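Long-range contact in Rho-class glutathione S-transferase (Laternula elliptica, PDB 3QAV), which probably transfers glutathione to electrophilic substrates, as glutathione S-transferases generally do: residues Arg121-Phe135 with Lys154-Tyr168. Residues are numbered along the deposited sequence; the frame is centred on the assembly and turned at random.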
loop_
_atom_site.group_PDB
_atom_site.type_symbol
_atom_site.label_atom_id
_atom_site.label_comp_id
_atom_site.label_asym_id
_atom_site.label_seq_id
_atom_site.Cartn_x
_atom_site.Cartn_y
_atom_site.Cartn_z
ATOM N N ARG A 121 4.910 10.275 -3.288
ATOM C CA ARG A 121 3.705 10.831 -2.669
ATOM C C ARG A 121 2.524 9.848 -2.699
ATOM O O ARG A 121 1.835 9.684 -1.700
ATOM C CB ARG A 121 3.328 12.148 -3.352
ATOM C CG ARG A 121 4.363 13.267 -3.157
ATOM C CD ARG A 121 4.317 13.858 -1.745
ATOM N NE ARG A 121 5.225 13.219 -0.797
ATOM C CZ ARG A 121 6.454 13.646 -0.512
ATOM N NH1 ARG A 121 7.198 12.986 0.374
ATOM N NH2 ARG A 121 6.943 14.731 -1.104
ATOM N N MET A 122 2.305 9.194 -3.837
ATOM C CA MET A 122 1.223 8.218 -3.973
ATOM C C MET A 122 1.196 7.189 -2.840
ATOM O O MET A 122 0.219 7.082 -2.095
ATOM C CB MET A 122 1.360 7.442 -5.288
ATOM C CG MET A 122 0.971 8.186 -6.536
ATOM S SD MET A 122 1.567 7.292 -7.990
ATOM C CE MET A 122 0.758 5.710 -7.783
ATOM N N PHE A 123 2.278 6.426 -2.734
ATOM C CA PHE A 123 2.391 5.366 -1.737
ATOM C C PHE A 123 2.533 5.840 -0.296
ATOM O O PHE A 123 2.180 5.120 0.631
ATOM C CB PHE A 123 3.533 4.428 -2.155
ATOM C CG PHE A 123 3.328 3.838 -3.541
ATOM C CD1 PHE A 123 4.187 4.150 -4.589
ATOM C CD2 PHE A 123 2.220 3.034 -3.805
ATOM C CE1 PHE A 123 3.945 3.676 -5.883
ATOM C CE2 PHE A 123 1.968 2.557 -5.090
ATOM C CZ PHE A 123 2.831 2.879 -6.134
ATOM N N GLU A 124 3.025 7.056 -0.103
ATOM C CA GLU A 124 3.156 7.589 1.247
ATOM C C GLU A 124 1.768 7.907 1.824
ATOM O O GLU A 124 1.591 7.956 3.048
ATOM C CB GLU A 124 4.023 8.850 1.237
ATOM C CG GLU A 124 4.320 9.422 2.622
ATOM C CD GLU A 124 5.207 10.651 2.555
ATOM O OE1 GLU A 124 5.775 10.912 1.476
ATOM O OE2 GLU A 124 5.349 11.347 3.583
ATOM N N THR A 125 0.780 8.109 0.949
ATOM C CA THR A 125 -0.573 8.430 1.410
ATOM C C THR A 125 -1.168 7.360 2.322
ATOM O O THR A 125 -2.134 7.627 3.042
ATOM C CB THR A 125 -1.569 8.637 0.237
ATOM O OG1 THR A 125 -1.771 7.398 -0.454
ATOM C CG2 THR A 125 -1.052 9.678 -0.723
ATOM N N SER A 126 -0.599 6.156 2.292
ATOM C CA SER A 126 -1.108 5.072 3.125
ATOM C C SER A 126 -0.948 5.398 4.610
ATOM O O SER A 126 -1.711 4.907 5.436
ATOM C CB SER A 126 -0.392 3.756 2.812
ATOM O OG SER A 126 0.852 3.679 3.484
ATOM N N ASN A 127 0.049 6.215 4.941
ATOM C CA ASN A 127 0.294 6.627 6.327
ATOM C C ASN A 127 -0.856 7.454 6.884
ATOM O O ASN A 127 -1.015 7.566 8.095
ATOM C CB ASN A 127 1.562 7.471 6.429
ATOM C CG ASN A 127 2.816 6.657 6.281
ATOM O OD1 ASN A 127 3.031 5.694 7.016
ATOM N ND2 ASN A 127 3.665 7.043 5.332
ATOM N N ILE A 128 -1.633 8.064 5.998
ATOM C CA ILE A 128 -2.753 8.877 6.425
ATOM C C ILE A 128 -3.816 7.964 6.998
ATOM O O ILE A 128 -4.399 8.261 8.037
ATOM C CB ILE A 128 -3.334 9.690 5.252
ATOM C CG1 ILE A 128 -2.264 10.656 4.725
ATOM C CG2 ILE A 128 -4.594 10.446 5.705
ATOM C CD1 ILE A 128 -2.683 11.431 3.482
ATOM N N SER A 129 -4.061 6.847 6.320
ATOM C CA SER A 129 -5.043 5.878 6.788
ATOM C C SER A 129 -4.660 5.407 8.185
ATOM O O SER A 129 -5.464 5.436 9.106
ATOM C CB SER A 129 -5.086 4.658 5.861
ATOM O OG SER A 129 -5.512 5.004 4.558
ATOM N N THR A 130 -3.415 4.978 8.332
ATOM C CA THR A 130 -2.933 4.471 9.604
ATOM C C THR A 130 -2.818 5.499 10.724
ATOM O O THR A 130 -3.316 5.275 11.826
ATOM C CB THR A 130 -1.570 3.792 9.430
ATOM O OG1 THR A 130 -0.617 4.752 8.965
ATOM C CG2 THR A 130 -1.672 2.660 8.421
ATOM N N ASN A 131 -2.175 6.629 10.453
ATOM C CA ASN A 131 -1.988 7.637 11.490
ATOM C C ASN A 131 -3.164 8.573 11.741
ATOM O O ASN A 131 -3.332 9.067 12.853
ATOM C CB ASN A 131 -0.727 8.455 11.204
ATOM C CG ASN A 131 0.505 7.583 11.062
ATOM O OD1 ASN A 131 0.648 6.580 11.761
ATOM N ND2 ASN A 131 1.407 7.964 10.159
ATOM N N VAL A 132 -3.983 8.822 10.725
ATOM C CA VAL A 132 -5.118 9.713 10.919
ATOM C C VAL A 132 -6.440 8.991 11.146
ATOM O O VAL A 132 -7.144 9.281 12.110
ATOM C CB VAL A 132 -5.299 10.677 9.734
ATOM C CG1 VAL A 132 -6.458 11.608 10.005
ATOM C CG2 VAL A 132 -4.035 11.477 9.516
ATOM N N MET A 133 -6.783 8.051 10.271
ATOM C CA MET A 133 -8.050 7.342 10.415
ATOM C C MET A 133 -8.144 6.482 11.672
ATOM O O MET A 133 -9.238 6.086 12.074
ATOM C CB MET A 133 -8.334 6.489 9.175
ATOM C CG MET A 133 -8.398 7.289 7.877
ATOM S SD MET A 133 -9.243 8.887 8.031
ATOM C CE MET A 133 -10.979 8.367 8.137
ATOM N N GLU A 134 -7.005 6.199 12.298
ATOM C CA GLU A 134 -6.991 5.399 13.520
ATOM C C GLU A 134 -7.639 6.178 14.661
ATOM O O GLU A 134 -8.156 5.594 15.613
ATOM C CB GLU A 134 -5.555 5.023 13.899
ATOM C CG GLU A 134 -5.198 3.562 13.640
ATOM C CD GLU A 134 -5.855 2.611 14.631
ATOM O OE1 GLU A 134 -5.515 2.675 15.834
ATOM O OE2 GLU A 134 -6.711 1.799 14.210
ATOM N N PHE A 135 -7.605 7.503 14.556
ATOM C CA PHE A 135 -8.200 8.372 15.567
ATOM C C PHE A 135 -9.714 8.245 15.445
ATOM O O PHE A 135 -10.445 8.377 16.426
ATOM C CB PHE A 135 -7.752 9.821 15.329
ATOM C CG PHE A 135 -8.275 10.807 16.343
ATOM C CD1 PHE A 135 -9.270 11.718 15.997
ATOM C CD2 PHE A 135 -7.751 10.848 17.631
ATOM C CE1 PHE A 135 -9.731 12.659 16.915
ATOM C CE2 PHE A 135 -8.206 11.783 18.558
ATOM C CZ PHE A 135 -9.197 12.691 18.199
ATOM N N LYS A 154 -2.626 9.129 19.907
ATOM C CA LYS A 154 -3.313 9.052 18.630
ATOM C C LYS A 154 -3.610 10.418 18.030
ATOM O O LYS A 154 -3.194 10.706 16.910
ATOM C CB LYS A 154 -4.600 8.244 18.794
ATOM C CG LYS A 154 -4.336 6.831 19.295
ATOM C CD LYS A 154 -5.604 6.011 19.425
ATOM C CE LYS A 154 -5.281 4.590 19.860
ATOM N NZ LYS A 154 -4.403 3.891 18.880
ATOM N N LYS A 155 -4.319 11.262 18.769
ATOM C CA LYS A 155 -4.640 12.588 18.261
ATOM C C LYS A 155 -3.363 13.304 17.833
ATOM O O LYS A 155 -3.305 13.899 16.757
ATOM C CB LYS A 155 -5.370 13.408 19.325
ATOM C CG LYS A 155 -5.904 14.732 18.806
ATOM C CD LYS A 155 -6.897 15.348 19.776
ATOM C CE LYS A 155 -7.503 16.623 19.214
ATOM N NZ LYS A 155 -8.549 17.167 20.126
ATOM N N ASP A 156 -2.344 13.231 18.683
ATOM C CA ASP A 156 -1.052 13.856 18.413
ATOM C C ASP A 156 -0.384 13.275 17.177
ATOM O O ASP A 156 0.266 13.997 16.421
ATOM C CB ASP A 156 -0.114 13.689 19.610
ATOM C CG ASP A 156 -0.339 14.735 20.681
ATOM O OD1 ASP A 156 0.345 14.666 21.726
ATOM O OD2 ASP A 156 -1.192 15.628 20.475
ATOM N N LYS A 157 -0.527 11.967 16.985
ATOM C CA LYS A 157 0.069 11.314 15.830
ATOM C C LYS A 157 -0.619 11.749 14.544
ATOM O O LYS A 157 0.015 11.835 13.496
ATOM C CB LYS A 157 0.001 9.791 15.972
ATOM C CG LYS A 157 1.048 9.226 16.917
ATOM C CD LYS A 157 1.174 7.716 16.791
ATOM C CE LYS A 157 2.340 7.200 17.627
ATOM N NZ LYS A 157 2.554 5.732 17.473
ATOM N N ALA A 158 -1.913 12.031 14.634
ATOM C CA ALA A 158 -2.683 12.471 13.478
ATOM C C ALA A 158 -2.168 13.832 13.049
ATOM O O ALA A 158 -2.038 14.108 11.856
ATOM C CB ALA A 158 -4.168 12.555 13.825
ATOM N N HIS A 159 -1.867 14.677 14.033
ATOM C CA HIS A 159 -1.356 16.013 13.761
ATOM C C HIS A 159 0.025 15.954 13.124
ATOM O O HIS A 159 0.341 16.754 12.242
ATOM C CB HIS A 159 -1.315 16.836 15.053
ATOM C CG HIS A 159 -2.664 17.299 15.516
ATOM N ND1 HIS A 159 -2.869 17.889 16.743
ATOM C CD2 HIS A 159 -3.871 17.284 14.902
ATOM C CE1 HIS A 159 -4.143 18.221 16.866
ATOM N NE2 HIS A 159 -4.773 17.865 15.761
ATOM N N VAL A 160 0.847 15.004 13.560
ATOM C CA VAL A 160 2.186 14.861 12.996
ATOM C C VAL A 160 2.098 14.463 11.524
ATOM O O VAL A 160 2.746 15.061 10.663
ATOM C CB VAL A 160 3.006 13.798 13.751
ATOM C CG1 VAL A 160 4.327 13.548 13.031
ATOM C CG2 VAL A 160 3.265 14.270 15.172
ATOM N N GLU A 161 1.286 13.455 11.238
ATOM C CA GLU A 161 1.106 12.994 9.869
ATOM C C GLU A 161 0.666 14.137 8.951
ATOM O O GLU A 161 1.265 14.367 7.898
ATOM C CB GLU A 161 0.070 11.880 9.841
ATOM C CG GLU A 161 -0.218 11.315 8.460
ATOM C CD GLU A 161 1.004 10.710 7.784
ATOM O OE1 GLU A 161 1.789 10.004 8.458
ATOM O OE2 GLU A 161 1.164 10.928 6.565
ATOM N N LEU A 162 -0.381 14.853 9.352
ATOM C CA LEU A 162 -0.892 15.964 8.555
ATOM C C LEU A 162 0.168 17.035 8.322
ATOM O O LEU A 162 0.166 17.703 7.290
ATOM C CB LEU A 162 -2.128 16.581 9.233
ATOM C CG LEU A 162 -3.512 16.049 8.838
ATOM C CD1 LEU A 162 -3.469 14.545 8.629
ATOM C CD2 LEU A 162 -4.524 16.419 9.914
ATOM N N GLY A 163 1.072 17.191 9.287
ATOM C CA GLY A 163 2.128 18.182 9.163
ATOM C C GLY A 163 2.971 17.943 7.924
ATOM O O GLY A 163 3.336 18.882 7.218
ATOM N N HIS A 164 3.265 16.677 7.650
ATOM C CA HIS A 164 4.064 16.313 6.487
ATOM C C HIS A 164 3.430 16.830 5.210
ATOM O O HIS A 164 4.080 17.500 4.407
ATOM C CB HIS A 164 4.208 14.798 6.403
ATOM C CG HIS A 164 5.063 14.213 7.483
ATOM N ND1 HIS A 164 4.652 13.153 8.265
ATOM C CD2 HIS A 164 6.320 14.511 7.887
ATOM C CE1 HIS A 164 5.619 12.824 9.101
ATOM N NE2 HIS A 164 6.643 13.633 8.893
ATOM N N TRP A 165 2.148 16.529 5.031
ATOM C CA TRP A 165 1.430 16.951 3.839
ATOM C C TRP A 165 1.274 18.466 3.776
ATOM O O TRP A 165 1.316 19.057 2.694
ATOM C CB TRP A 165 0.071 16.243 3.779
ATOM C CG TRP A 165 0.223 14.751 3.876
ATOM C CD1 TRP A 165 0.108 13.989 4.998
ATOM C CD2 TRP A 165 0.630 13.859 2.827
ATOM N NE1 TRP A 165 0.422 12.680 4.720
ATOM C CE2 TRP A 165 0.745 12.573 3.393
ATOM C CE3 TRP A 165 0.910 14.025 1.464
ATOM C CZ2 TRP A 165 1.128 11.457 2.645
ATOM C CZ3 TRP A 165 1.290 12.914 0.717
ATOM C CH2 TRP A 165 1.396 11.646 1.312
ATOM N N GLU A 166 1.108 19.096 4.936
ATOM C CA GLU A 166 0.997 20.553 4.998
ATOM C C GLU A 166 2.280 21.110 4.378
ATOM O O GLU A 166 2.244 21.994 3.516
ATOM C CB GLU A 166 0.881 21.009 6.458
ATOM C CG GLU A 166 0.793 22.521 6.681
ATOM C CD GLU A 166 -0.508 23.130 6.178
ATOM O OE1 GLU A 166 -1.533 22.418 6.158
ATOM O OE2 GLU A 166 -0.510 24.328 5.824
ATOM N N ASN A 167 3.414 20.571 4.819
ATOM C CA ASN A 167 4.720 20.983 4.317
ATOM C C ASN A 167 4.853 20.754 2.821
ATOM O O ASN A 167 5.280 21.643 2.087
ATOM C CB ASN A 167 5.835 20.215 5.029
ATOM C CG ASN A 167 6.121 20.751 6.413
ATOM O OD1 ASN A 167 6.902 20.166 7.168
ATOM N ND2 ASN A 167 5.498 21.874 6.757
ATOM N N TYR A 168 4.502 19.551 2.376
ATOM C CA TYR A 168 4.593 19.211 0.955
ATOM C C TYR A 168 3.835 20.243 0.120
ATOM O O TYR A 168 4.377 20.809 -0.831
ATOM C CB TYR A 168 4.003 17.814 0.701
ATOM C CG TYR A 168 4.675 16.680 1.448
ATOM C CD1 TYR A 168 3.961 15.534 1.790
ATOM C CD2 TYR A 168 6.027 16.739 1.797
ATOM C CE1 TYR A 168 4.568 14.480 2.459
ATOM C CE2 TYR A 168 6.646 15.686 2.468
ATOM C CZ TYR A 168 5.912 14.562 2.794
ATOM O OH TYR A 168 6.513 13.517 3.454
HETATM O O HOH W 1 8.946 12.605 2.533
#
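The guanidinium of Arg121 lies flat on the ring of Tyr168, a cation-pi stack with CZ 3.5 Å from the ring centroid and planes 14° apart. The opposite face of Tyr168 rests on the carbonyl oxygen of His164, while Glu124 OE2 meets the ring at its edge. Ile128 CD1 sits over the five-membered ring of Trp165, Tyr168 CE1 stands off the rim of the other face, Phe188 also stacks on the indole, and the backbone of Arg121 and Glu124 runs along its edge. The contact sets helix 112-124 and the following helix 126-131 against helix 148-172 in the all-helical C-terminal domain of the GST fold; the axes of 126-131 and 154-168 are antiparallel at 163°. Bends at chi2 and chi3 swing the Arg121 guanidinium over the tyrosine, where NE and NH1 both reach Glu124 OE1, NH1 at 2.7 Å. The extended Glu124 chain, its CG anti to N (chi1 -175°), carries OE2 to a very short bond from Tyr168 OH, 2.5 Å. Glu161 bridges the middle: OE1 accepts from Asn131 ND2 at 2.7 Å, and OE2 takes the indole NE1 of Trp165 on its anti lone pair. Arg75 of the second subunit salt-bridges both Glu124 and Glu161, probably offsetting their proximity. Farther along, Val132 CG2 and Leu162 CD1 come doubtfully close at 3.2 Å, below van der Waals contact, and Phe135 CE2 packs against Lys155 CB.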